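Local coordinates for protein peptide ABC transporter permease (Staphylococcus hominis, PDB 6EXS) that probably carries short peptides, including thioalcohol-conjugated precursors of body odour, across the cell membrane together with protons, at residues T85-A90 / I132-G137; A333-I338 / F394-V399; M60-V65 / G113-M118. One frame throughout, in Å; residues are numbered along the deposited sequence.

How the contacts relate
All three contacts are mainly buried, and each has monoolein molecules nearby. Contacts 1 and 3 share helix 110-137: contact 3 is near its start and contact 1 at its end, with centres 26 Å apart. Their chemistry differs accordingly. Contact 1 mixes isoleucine packing with a threonine–water–asparagine bridge at a kink, whereas contact 3 is purely apolar across the pair, an isoleucine facing a phenylalanine and a methionine. Contact 2 lies on the opposite side of the chain's centre from contact 1, their centres 37 Å apart. It is the one whose 333-338 segment lines the substrate pocket, combining an apolar ring contact with backbone carbonyls turned to the ligand.

Contact 1. Residues T85-A90 / I132-G137; sequences TGTRGA and ISNIVG. With OLC ((2R)-2,3-dihydroxypropyl (9Z)-octadec-9-enoate), chain M.
Thr87, at the kink by Gly86 in helix 74-106, meets Ile135 near the end of helix 110-137; Thr87 belongs to the Gly-Thr-Arg-Gly part of what is recognisably motif A of the major facilitator superfamily. The short helical segments cross at -112°, which limits the contact to a few side chains.

Van der Waals packing centres on Ile135. Its CG1 lies 3.4 Å from Thr87 OG1, the two side chains running past each other in opposite senses, while CD1 makes an apolar contact with the methylene Arg88 CD at 3.8 Å. Isoleucine suits this place because its CG1-CD1 arm reaches past the threonine to the stem of the arginine.

Arg88 can offer its stem because its head is engaged by others: NE bonds Tyr196, NH2 bonds Asn200, and NH1 donates to the carbonyls of Gly205 and Val207. Gly86, with its positive phi of 95°, lets the backbone turn just before Thr87.

The polar part is indirect. With OG1 set between backbone N and carbonyl carbon (chi1 56°), Thr87 turns its hydroxyl to a water and its CG2 methyl to the Asn134 amide. That water lies 2.7 Å from Thr87 OG1 and donates to Asn134 OD1 over another 2.7 Å.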
loop_
_atom_site.group_PDB
_atom_site.type_symbol
_atom_site.label_atom_id
_atom_site.label_comp_id
_atom_site.label_asym_id
_atom_site.label_seq_id
_atom_site.Cartn_x
_atom_site.Cartn_y
_atom_site.Cartn_z
ATOM N N THR A 85 -10.036 21.135 5.293
ATOM C CA THR A 85 -10.348 20.661 6.657
ATOM C C THR A 85 -9.239 20.706 7.714
ATOM O O THR A 85 -9.538 20.725 8.907
ATOM C CB THR A 85 -10.857 19.196 6.599
ATOM O OG1 THR A 85 -9.763 18.342 6.258
ATOM C CG2 THR A 85 -12.009 18.993 5.607
ATOM N N GLY A 86 -7.991 20.619 7.275
ATOM C CA GLY A 86 -6.858 20.447 8.164
ATOM C C GLY A 86 -6.608 18.958 8.198
ATOM O O GLY A 86 -7.435 18.189 7.699
ATOM N N THR A 87 -5.488 18.521 8.770
ATOM C CA THR A 87 -5.161 17.093 8.800
ATOM C C THR A 87 -6.015 16.337 9.820
ATOM O O THR A 87 -6.348 15.181 9.571
ATOM C CB THR A 87 -3.654 16.868 8.971
ATOM O OG1 THR A 87 -3.213 17.547 10.141
ATOM C CG2 THR A 87 -2.852 17.369 7.773
ATOM N N ARG A 88 -6.415 16.997 10.928
ATOM C CA ARG A 88 -7.226 16.373 11.988
ATOM C C ARG A 88 -8.610 15.975 11.512
ATOM O O ARG A 88 -8.992 14.809 11.665
ATOM C CB ARG A 88 -7.302 17.250 13.248
ATOM C CG ARG A 88 -5.962 17.429 13.931
ATOM C CD ARG A 88 -5.570 16.320 14.902
ATOM N NE ARG A 88 -6.287 16.397 16.175
ATOM C CZ ARG A 88 -5.977 17.221 17.172
ATOM N NH1 ARG A 88 -4.965 18.073 17.049
ATOM N NH2 ARG A 88 -6.682 17.207 18.295
ATOM N N GLY A 89 -9.317 16.925 10.904
ATOM C CA GLY A 89 -10.646 16.717 10.344
ATOM C C GLY A 89 -10.668 15.601 9.324
ATOM O O GLY A 89 -11.520 14.715 9.405
ATOM N N ALA A 90 -9.677 15.613 8.402
ATOM C CA ALA A 90 -9.461 14.628 7.337
ATOM C C ALA A 90 -9.174 13.208 7.876
ATOM O O ALA A 90 -9.699 12.239 7.315
ATOM C CB ALA A 90 -8.340 15.090 6.416
ATOM N N ILE A 132 -2.668 11.204 8.894
ATOM C CA ILE A 132 -2.216 10.666 10.194
ATOM C C ILE A 132 -0.672 10.766 10.279
ATOM O O ILE A 132 -0.142 11.113 11.339
ATOM C CB ILE A 132 -2.762 9.223 10.499
ATOM C CG1 ILE A 132 -2.388 8.761 11.933
ATOM C CG2 ILE A 132 -2.344 8.198 9.443
ATOM C CD1 ILE A 132 -3.391 7.848 12.648
ATOM N N SER A 133 0.021 10.513 9.134
ATOM C CA SER A 133 1.476 10.537 8.983
ATOM C C SER A 133 2.002 11.937 9.217
ATOM O O SER A 133 3.005 12.121 9.910
ATOM C CB SER A 133 1.867 10.057 7.588
ATOM O OG SER A 133 2.708 8.921 7.660
ATOM N N ASN A 134 1.301 12.921 8.646
ATOM C CA ASN A 134 1.584 14.334 8.749
ATOM C C ASN A 134 1.515 14.795 10.215
ATOM O O ASN A 134 2.445 15.465 10.682
ATOM C CB ASN A 134 0.604 15.100 7.875
ATOM C CG ASN A 134 1.003 16.519 7.634
ATOM O OD1 ASN A 134 0.914 17.368 8.521
ATOM N ND2 ASN A 134 1.464 16.802 6.429
ATOM N N ILE A 135 0.429 14.415 10.940
ATOM C CA ILE A 135 0.213 14.747 12.363
ATOM C C ILE A 135 1.389 14.261 13.213
ATOM O O ILE A 135 1.923 15.044 13.992
ATOM C CB ILE A 135 -1.176 14.266 12.890
ATOM C CG1 ILE A 135 -2.325 15.048 12.202
ATOM C CG2 ILE A 135 -1.274 14.395 14.419
ATOM C CD1 ILE A 135 -3.701 14.337 12.213
ATOM N N VAL A 136 1.818 12.996 13.003
ATOM C CA VAL A 136 2.954 12.333 13.674
ATOM C C VAL A 136 4.231 13.203 13.601
ATOM O O VAL A 136 4.825 13.497 14.639
ATOM C CB VAL A 136 3.182 10.896 13.128
ATOM C CG1 VAL A 136 4.511 10.322 13.599
ATOM C CG2 VAL A 136 2.032 9.970 13.509
ATOM N N GLY A 137 4.604 13.631 12.393
ATOM C CA GLY A 137 5.771 14.483 12.179
ATOM C C GLY A 137 5.646 15.883 12.755
ATOM O O GLY A 137 6.652 16.469 13.162
HETATM C C24 OLC M . -13.851 19.916 9.475
HETATM C C5 OLC M . -19.384 13.230 10.555
HETATM C C4 OLC M . -17.872 13.102 10.603
HETATM C C3 OLC M . -17.150 14.432 10.734
HETATM C C2 OLC M . -15.635 14.282 10.719
HETATM C C21 OLC M . -14.121 17.415 9.486
HETATM C C1 OLC M . -14.879 15.577 10.837
HETATM C C22 OLC M . -14.779 18.751 9.751
HETATM O O19 OLC M . -14.154 15.859 11.755
HETATM O O25 OLC M . -12.796 19.990 10.427
HETATM O O23 OLC M . -15.957 18.869 8.946
HETATM O O20 OLC M . -15.079 16.363 9.763
HETATM O O HOH W 1 -0.607 17.773 10.752
#

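Contact 2. Residues A333-I338 / F394-V399; sequences ALFQSI and FSVNWV. With OLC ((2R)-2,3-dihydroxypropyl (9Z)-octadec-9-enoate), chain B; C3H (2-[[(2~{R})-2-azanyl-3-[(3~{S})-3-methyl-1-oxidanyl-hexan-3-yl]sulfanyl-propanoyl]amino]ethanoic acid), chain O; OLC ((2R)-2,3-dihydroxypropyl (9Z)-octadec-9-enoate), chain H.
Phe335 spans the gap to Val396 and Val399, joining the turn before helix 338-357 to the first turn of helix 396-418 in the carboxy-terminal half of this POT-family transporter. The turn opens at Ala333, whose N is held by Gln170 of helix 147-174 and whose O accepts from Gln336 N. Ser337 N likewise bonds Leu334 O, so the segment coils tightly enough to send successive residues in different directions.

Phe335 has two roles. Its side chain leaves with CG beside the backbone N (chi1 -81°), and the CE1-CZ end of the ring abuts two valine methyls: CZ is 3.5 Å from Val396 CG2 and CE1 is 3.7 Å from Val399 CG1. Both methyls approach the ring at a slant. A flat, long side chain suits this gap, since CA of Phe335 and CA of Val399 are 8.7 Å apart. The ring also meets those of Phe330 and Tyr403, the latter a pocket residue. Its main-chain O accepts from the hydroxyl O of the bound conjugate, 2.8 Å from Phe335 O.

Gln336 O takes the ligand's amino N at 3.0 Å. Ser337 OG bonds Leu163 O, and Ile338 lays CG1 against the monoolein of chain B.

On the facing segment, Ser395 N-caps the helix that bears the valines: its OG accepts from Asn397 N at 3.2 Å. Asn397 ND2 in turn donates to O19 of the chain B lipid and to Asn322 O.

Two main-chain carbonyls thus hold the ligand's amino N and its thioalcohol hydroxyl, while the phenylalanine ring packs on an apolar wall. The bond to the amino group probably does not depend on the substrate's side chain; the bond to the hydroxyl does.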
loop_
_atom_site.group_PDB
_atom_site.type_symbol
_atom_site.label_atom_id
_atom_site.label_comp_id
_atom_site.label_asym_id
_atom_site.label_seq_id
_atom_site.Cartn_x
_atom_site.Cartn_y
_atom_site.Cartn_z
ATOM N N ALA A 333 -4.762 -17.582 4.462
ATOM C CA ALA A 333 -4.662 -16.164 4.855
ATOM C C ALA A 333 -3.349 -15.809 5.564
ATOM O O ALA A 333 -2.963 -14.639 5.560
ATOM C CB ALA A 333 -5.854 -15.744 5.701
ATOM N N LEU A 334 -2.639 -16.819 6.117
ATOM C CA LEU A 334 -1.350 -16.641 6.801
ATOM C C LEU A 334 -0.197 -16.285 5.856
ATOM O O LEU A 334 0.826 -15.793 6.322
ATOM C CB LEU A 334 -0.999 -17.848 7.678
ATOM C CG LEU A 334 -1.449 -17.731 9.125
ATOM C CD1 LEU A 334 -2.848 -18.239 9.307
ATOM C CD2 LEU A 334 -0.521 -18.491 10.030
ATOM N N PHE A 335 -0.376 -16.468 4.532
ATOM C CA PHE A 335 0.602 -16.049 3.519
ATOM C C PHE A 335 0.839 -14.530 3.597
ATOM O O PHE A 335 1.921 -14.082 3.233
ATOM C CB PHE A 335 0.091 -16.364 2.107
ATOM C CG PHE A 335 0.263 -17.781 1.626
ATOM C CD1 PHE A 335 1.508 -18.405 1.676
ATOM C CD2 PHE A 335 -0.793 -18.462 1.034
ATOM C CE1 PHE A 335 1.674 -19.705 1.194
ATOM C CE2 PHE A 335 -0.621 -19.759 0.542
ATOM C CZ PHE A 335 0.605 -20.375 0.637
ATOM N N GLN A 336 -0.184 -13.748 4.054
ATOM C CA GLN A 336 -0.167 -12.277 4.213
ATOM C C GLN A 336 0.641 -11.787 5.428
ATOM O O GLN A 336 0.978 -10.598 5.496
ATOM C CB GLN A 336 -1.603 -11.712 4.311
ATOM C CG GLN A 336 -2.507 -12.046 3.146
ATOM C CD GLN A 336 -1.896 -11.585 1.863
ATOM O OE1 GLN A 336 -1.372 -12.387 1.086
ATOM N NE2 GLN A 336 -1.893 -10.272 1.654
ATOM N N SER A 337 0.882 -12.689 6.395
ATOM C CA SER A 337 1.605 -12.451 7.639
ATOM C C SER A 337 3.123 -12.622 7.471
ATOM O O SER A 337 3.872 -12.151 8.338
ATOM C CB SER A 337 1.094 -13.392 8.736
ATOM O OG SER A 337 -0.219 -13.065 9.168
ATOM N N ILE A 338 3.579 -13.274 6.362
ATOM C CA ILE A 338 5.004 -13.551 6.115
ATOM C C ILE A 338 5.843 -12.255 6.018
ATOM O O ILE A 338 6.789 -12.085 6.787
ATOM C CB ILE A 338 5.257 -14.513 4.914
ATOM C CG1 ILE A 338 4.530 -15.873 5.119
ATOM C CG2 ILE A 338 6.778 -14.726 4.705
ATOM C CD1 ILE A 338 4.461 -16.765 3.919
ATOM N N PHE A 394 3.569 -29.821 -4.754
ATOM C CA PHE A 394 4.828 -29.544 -4.056
ATOM C C PHE A 394 4.592 -28.987 -2.659
ATOM O O PHE A 394 3.457 -28.689 -2.292
ATOM C CB PHE A 394 5.726 -28.601 -4.886
ATOM C CG PHE A 394 5.087 -27.319 -5.366
ATOM C CD1 PHE A 394 5.132 -26.164 -4.586
ATOM C CD2 PHE A 394 4.484 -27.249 -6.617
ATOM C CE1 PHE A 394 4.547 -24.971 -5.032
ATOM C CE2 PHE A 394 3.893 -26.056 -7.061
ATOM C CZ PHE A 394 3.929 -24.928 -6.263
ATOM N N SER A 395 5.657 -28.849 -1.879
ATOM C CA SER A 395 5.559 -28.330 -0.527
ATOM C C SER A 395 5.318 -26.805 -0.534
ATOM O O SER A 395 5.886 -26.083 -1.375
ATOM C CB SER A 395 6.820 -28.691 0.256
ATOM O OG SER A 395 6.848 -28.109 1.549
ATOM N N VAL A 396 4.477 -26.321 0.428
ATOM C CA VAL A 396 4.170 -24.896 0.651
ATOM C C VAL A 396 5.460 -24.137 1.057
ATOM O O VAL A 396 5.506 -22.914 0.928
ATOM C CB VAL A 396 3.011 -24.699 1.677
ATOM C CG1 VAL A 396 3.476 -24.889 3.121
ATOM C CG2 VAL A 396 2.344 -23.342 1.506
ATOM N N ASN A 397 6.508 -24.881 1.523
ATOM C CA ASN A 397 7.821 -24.352 1.924
ATOM C C ASN A 397 8.435 -23.548 0.775
ATOM O O ASN A 397 9.115 -22.547 1.019
ATOM C CB ASN A 397 8.774 -25.489 2.338
ATOM C CG ASN A 397 8.440 -26.254 3.607
ATOM O OD1 ASN A 397 7.500 -25.958 4.355
ATOM N ND2 ASN A 397 9.229 -27.267 3.889
ATOM N N TRP A 398 8.151 -23.975 -0.478
ATOM C CA TRP A 398 8.574 -23.318 -1.716
ATOM C C TRP A 398 7.883 -21.964 -1.872
ATOM O O TRP A 398 8.565 -20.968 -2.103
ATOM C CB TRP A 398 8.299 -24.217 -2.936
ATOM C CG TRP A 398 9.208 -25.410 -3.044
ATOM C CD1 TRP A 398 8.840 -26.721 -3.022
ATOM C CD2 TRP A 398 10.641 -25.396 -3.186
ATOM N NE1 TRP A 398 9.950 -27.528 -3.151
ATOM C CE2 TRP A 398 11.067 -26.741 -3.264
ATOM C CE3 TRP A 398 11.607 -24.373 -3.271
ATOM C CZ2 TRP A 398 12.414 -27.093 -3.422
ATOM C CZ3 TRP A 398 12.941 -24.724 -3.436
ATOM C CH2 TRP A 398 13.334 -26.070 -3.489
ATOM N N VAL A 399 6.542 -21.918 -1.701
ATOM C CA VAL A 399 5.713 -20.698 -1.794
ATOM C C VAL A 399 6.152 -19.711 -0.712
ATOM O O VAL A 399 6.277 -18.523 -0.995
ATOM C CB VAL A 399 4.188 -20.998 -1.726
ATOM C CG1 VAL A 399 3.363 -19.762 -2.088
ATOM C CG2 VAL A 399 3.814 -22.166 -2.629
HETATM C C18 OLC B . 3.423 -16.617 10.570
HETATM C C10 OLC B . 11.121 -19.990 6.293
HETATM C C9 OLC B . 11.541 -20.436 5.110
HETATM C C17 OLC B . 3.979 -16.390 9.181
HETATM C C11 OLC B . 9.886 -20.390 7.067
HETATM C C8 OLC B . 10.880 -21.451 4.211
HETATM C C24 OLC B . 12.409 -31.058 -1.815
HETATM C C16 OLC B . 4.558 -17.633 8.530
HETATM C C12 OLC B . 9.101 -19.192 7.621
HETATM C C7 OLC B . 11.526 -22.842 4.228
HETATM C C15 OLC B . 6.045 -17.854 8.763
HETATM C C13 OLC B . 7.958 -19.563 8.554
HETATM C C6 OLC B . 12.845 -22.987 3.465
HETATM C C14 OLC B . 6.586 -19.102 8.073
HETATM C C5 OLC B . 12.748 -23.128 1.943
HETATM C C4 OLC B . 12.213 -24.453 1.391
HETATM C C3 OLC B . 13.162 -25.640 1.478
HETATM C C2 OLC B . 12.957 -26.672 0.367
HETATM C C21 OLC B . 10.856 -29.573 -0.463
HETATM C C1 OLC B . 11.898 -27.710 0.621
HETATM C C22 OLC B . 11.255 -30.987 -0.837
HETATM O O19 OLC B . 11.036 -27.625 1.453
HETATM O O25 OLC B . 12.049 -30.536 -3.088
HETATM O O23 OLC B . 11.553 -31.752 0.332
HETATM O O20 OLC B . 12.023 -28.743 -0.225
HETATM O O2 C3H O . 1.898 -2.728 5.132
HETATM C C11 C3H O . 2.858 -3.374 5.358
HETATM O O3 C3H O . 4.048 -2.887 5.420
HETATM C C10 C3H O . 2.866 -4.863 5.551
HETATM N N1 C3H O . 1.805 -5.535 4.841
HETATM C C9 C3H O . 1.941 -5.902 3.578
HETATM O O1 C3H O . 2.346 -5.150 2.704
HETATM C C8 C3H O . 1.602 -7.309 3.208
HETATM N N C3H O . 0.817 -7.908 4.279
HETATM C C7 C3H O . 0.767 -7.349 1.928
HETATM S S C3H O . 1.615 -7.800 0.390
HETATM C C3 C3H O . 2.188 -9.582 0.421
HETATM C C4 C3H O . 0.939 -10.425 0.427
HETATM C C5 C3H O . 3.107 -9.745 1.639
HETATM C C6 C3H O . 3.529 -11.150 2.004
HETATM O O C3H O . 3.091 -11.521 3.270
HETATM C C2 C3H O . 3.016 -9.910 -0.819
HETATM C C1 C3H O . 4.458 -10.309 -0.556
HETATM C C C3H O . 5.184 -10.626 -1.835
HETATM C C9 OLC H . 17.540 -20.322 7.329
HETATM C C8 OLC H . 17.375 -21.532 6.457
HETATM C C24 OLC H . 9.537 -30.632 3.255
HETATM C C7 OLC H . 16.211 -22.428 6.869
HETATM C C6 OLC H . 15.979 -23.593 5.917
HETATM C C5 OLC H . 14.841 -24.515 6.329
HETATM C C4 OLC H . 14.564 -25.653 5.357
HETATM C C3 OLC H . 13.540 -26.651 5.876
HETATM C C2 OLC H . 13.221 -27.771 4.894
HETATM C C21 OLC H . 11.233 -30.895 5.119
HETATM C C1 OLC H . 12.579 -28.963 5.541
HETATM C C22 OLC H . 10.458 -31.568 4.006
HETATM O O19 OLC H . 12.664 -29.235 6.713
HETATM O O25 OLC H . 8.708 -31.347 2.347
HETATM O O23 OLC H . 11.322 -32.256 3.103
HETATM O O20 OLC H . 11.905 -29.702 4.641
#

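Contact 3. Residues M60-V65 / G113-M118; sequences MSIMSV and GLFSSM. With OLC ((2R)-2,3-dihydroxypropyl (9Z)-octadec-9-enoate), chain N; OLC ((2R)-2,3-dihydroxypropyl (9Z)-octadec-9-enoate), chain E.
The ring of Phe115, which touches Ile62 across the contact, lies between a lipid and its own neighbour. C2 of the monoolein of chain N sits over one face, towards the rim, 3.9 Å from Phe115 CE1; Leu114 CD2 lies over the opposite face, also off-centre. O23 of the same lipid, 3.4 Å from Phe115 CE2, lies above the ring plane at the rim, on the C2 side. O19 of the chain E monoolein approaches Phe115 CD2 obliquely at 4.0 Å. Ile62 CD1 also comes up at a slant, 4.3 Å from Phe115 CZ, so this is a loose apolar touch. An aromatic side chain suits such a position, as it can pack against protein and lipid at once.

The closer meeting is between Ile62 and Met118. Ile62 divides its branches between the two partners: CD1 goes to Phe115, while CG2, anti to the backbone N, rests 3.7 Å from Met118 SD and 4.0 Å from its CE. The two side chains cross at about a right angle. Met118 is bent at its last torsion (chi3 55°), which brings its terminal methyl as well as its sulfur to Ile62. A flexible methionine fits here because the backbones are far apart, 9.7 Å between CA of Ile62 and CA of Met118.

Ile62 also packs on Met43 of helix 16-44 and Phe249 of helix 249-273. On the same helix, Ser61 OG bonds Gly449 O and Met60 O accepts from Asn307, tying helix 56-72 to the later half of the chain. Helices 56-72 and 110-137 belong to the amino-terminal six-helix bundle of the major facilitator fold, packed here through Ile62, with lipid on the Phe115 side.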
loop_
_atom_site.group_PDB
_atom_site.type_symbol
_atom_site.label_atom_id
_atom_site.label_comp_id
_atom_site.label_asym_id
_atom_site.label_seq_id
_atom_site.Cartn_x
_atom_site.Cartn_y
_atom_site.Cartn_z
ATOM N N MET A 60 -8.873 -11.284 -8.828
ATOM C CA MET A 60 -7.450 -10.952 -8.799
ATOM C C MET A 60 -7.250 -9.498 -9.240
ATOM O O MET A 60 -6.559 -8.745 -8.565
ATOM C CB MET A 60 -6.656 -11.914 -9.708
ATOM C CG MET A 60 -6.523 -13.335 -9.156
ATOM S SD MET A 60 -5.136 -14.266 -9.877
ATOM C CE MET A 60 -5.779 -14.676 -11.455
ATOM N N SER A 61 -7.887 -9.105 -10.354
ATOM C CA SER A 61 -7.875 -7.742 -10.901
ATOM C C SER A 61 -8.401 -6.714 -9.874
ATOM O O SER A 61 -7.720 -5.708 -9.640
ATOM C CB SER A 61 -8.683 -7.677 -12.196
ATOM O OG SER A 61 -8.682 -6.352 -12.699
ATOM N N ILE A 62 -9.579 -6.999 -9.229
ATOM C CA ILE A 62 -10.204 -6.165 -8.185
ATOM C C ILE A 62 -9.210 -5.843 -7.039
ATOM O O ILE A 62 -9.074 -4.679 -6.672
ATOM C CB ILE A 62 -11.546 -6.778 -7.676
ATOM C CG1 ILE A 62 -12.641 -6.707 -8.778
ATOM C CG2 ILE A 62 -12.024 -6.101 -6.370
ATOM C CD1 ILE A 62 -13.815 -7.708 -8.671
ATOM N N MET A 63 -8.498 -6.869 -6.515
ATOM C CA MET A 63 -7.494 -6.733 -5.445
ATOM C C MET A 63 -6.424 -5.658 -5.747
ATOM O O MET A 63 -6.144 -4.807 -4.892
ATOM C CB MET A 63 -6.829 -8.090 -5.133
ATOM C CG MET A 63 -7.748 -9.066 -4.425
ATOM S SD MET A 63 -8.267 -8.566 -2.757
ATOM C CE MET A 63 -6.827 -9.039 -1.814
ATOM N N SER A 64 -5.883 -5.674 -6.988
ATOM C CA SER A 64 -4.853 -4.756 -7.463
ATOM C C SER A 64 -5.383 -3.351 -7.716
ATOM O O SER A 64 -4.766 -2.388 -7.278
ATOM C CB SER A 64 -4.182 -5.318 -8.708
ATOM O OG SER A 64 -3.370 -6.419 -8.346
ATOM N N VAL A 65 -6.536 -3.236 -8.403
ATOM C CA VAL A 65 -7.192 -1.961 -8.719
ATOM C C VAL A 65 -7.596 -1.256 -7.412
ATOM O O VAL A 65 -7.372 -0.049 -7.264
ATOM C CB VAL A 65 -8.357 -2.155 -9.731
ATOM C CG1 VAL A 65 -9.198 -0.889 -9.893
ATOM C CG2 VAL A 65 -7.830 -2.625 -11.085
ATOM N N GLY A 113 -22.629 -4.695 -1.489
ATOM C CA GLY A 113 -21.855 -4.629 -0.251
ATOM C C GLY A 113 -20.362 -4.617 -0.477
ATOM O O GLY A 113 -19.634 -3.984 0.287
ATOM N N LEU A 114 -19.893 -5.295 -1.548
ATOM C CA LEU A 114 -18.484 -5.343 -1.923
ATOM C C LEU A 114 -18.036 -4.032 -2.556
ATOM O O LEU A 114 -17.058 -3.444 -2.086
ATOM C CB LEU A 114 -18.189 -6.550 -2.843
ATOM C CG LEU A 114 -16.869 -6.550 -3.637
ATOM C CD1 LEU A 114 -15.684 -6.840 -2.757
ATOM C CD2 LEU A 114 -16.917 -7.542 -4.772
ATOM N N PHE A 115 -18.740 -3.558 -3.608
ATOM C CA PHE A 115 -18.333 -2.311 -4.276
ATOM C C PHE A 115 -18.570 -1.048 -3.406
ATOM O O PHE A 115 -17.735 -0.143 -3.452
ATOM C CB PHE A 115 -18.927 -2.190 -5.688
ATOM C CG PHE A 115 -18.345 -3.225 -6.633
ATOM C CD1 PHE A 115 -17.062 -3.078 -7.152
ATOM C CD2 PHE A 115 -19.069 -4.363 -6.978
ATOM C CE1 PHE A 115 -16.513 -4.053 -8.005
ATOM C CE2 PHE A 115 -18.520 -5.338 -7.829
ATOM C CZ PHE A 115 -17.246 -5.177 -8.334
ATOM N N SER A 116 -19.633 -1.017 -2.566
ATOM C CA SER A 116 -19.882 0.110 -1.657
ATOM C C SER A 116 -18.814 0.177 -0.560
ATOM O O SER A 116 -18.383 1.271 -0.189
ATOM C CB SER A 116 -21.275 0.035 -1.052
ATOM O OG SER A 116 -21.431 -1.160 -0.310
ATOM N N SER A 117 -18.350 -0.995 -0.079
ATOM C CA SER A 117 -17.266 -1.129 0.906
ATOM C C SER A 117 -15.973 -0.544 0.321
ATOM O O SER A 117 -15.297 0.238 0.988
ATOM C CB SER A 117 -17.053 -2.599 1.245
ATOM O OG SER A 117 -15.887 -2.822 2.018
ATOM N N MET A 118 -15.636 -0.930 -0.928
ATOM C CA MET A 118 -14.453 -0.462 -1.648
ATOM C C MET A 118 -14.467 1.050 -1.776
ATOM O O MET A 118 -13.471 1.676 -1.453
ATOM C CB MET A 118 -14.348 -1.136 -3.017
ATOM C CG MET A 118 -13.647 -2.482 -2.963
ATOM S SD MET A 118 -13.752 -3.462 -4.481
ATOM C CE MET A 118 -13.075 -2.261 -5.745
HETATM C C24 OLC N . -18.209 -8.074 -11.020
HETATM C C5 OLC N . -19.011 0.619 -9.682
HETATM C C4 OLC N . -18.142 -0.520 -10.195
HETATM C C3 OLC N . -18.934 -1.648 -10.836
HETATM C C2 OLC N . -18.067 -2.793 -11.349
HETATM C C21 OLC N . -18.727 -6.208 -12.633
HETATM C C1 OLC N . -18.862 -3.919 -11.951
HETATM C C22 OLC N . -19.282 -7.222 -11.656
HETATM O O19 OLC N . -19.965 -3.802 -12.422
HETATM O O25 OLC N . -17.765 -9.078 -11.922
HETATM O O23 OLC N . -20.068 -6.584 -10.647
HETATM O O20 OLC N . -18.189 -5.080 -11.899
HETATM C C10 OLC E . -22.969 4.371 -1.564
HETATM C C9 OLC E . -22.113 4.443 -2.573
HETATM C C11 OLC E . -23.337 3.146 -0.773
HETATM C C8 OLC E . -21.317 3.316 -3.162
HETATM C C24 OLC E . -25.061 -5.403 -9.394
HETATM C C12 OLC E . -24.280 3.413 0.397
HETATM C C7 OLC E . -21.535 3.123 -4.660
HETATM C C13 OLC E . -24.501 2.198 1.288
HETATM C C6 OLC E . -21.092 1.762 -5.183
HETATM C C5 OLC E . -22.131 0.653 -5.037
HETATM C C4 OLC E . -23.118 0.552 -6.195
HETATM C C3 OLC E . -22.653 -0.318 -7.356
HETATM C C2 OLC E . -23.057 -1.783 -7.211
HETATM C C21 OLC E . -22.582 -4.983 -9.022
HETATM C C1 OLC E . -22.560 -2.687 -8.303
HETATM C C22 OLC E . -23.668 -5.400 -9.994
HETATM O O19 OLC E . -21.802 -2.365 -9.183
HETATM O O25 OLC E . -25.241 -6.481 -8.480
HETATM O O23 OLC E . -23.624 -4.565 -11.155
HETATM O O20 OLC E . -23.073 -3.918 -8.167
#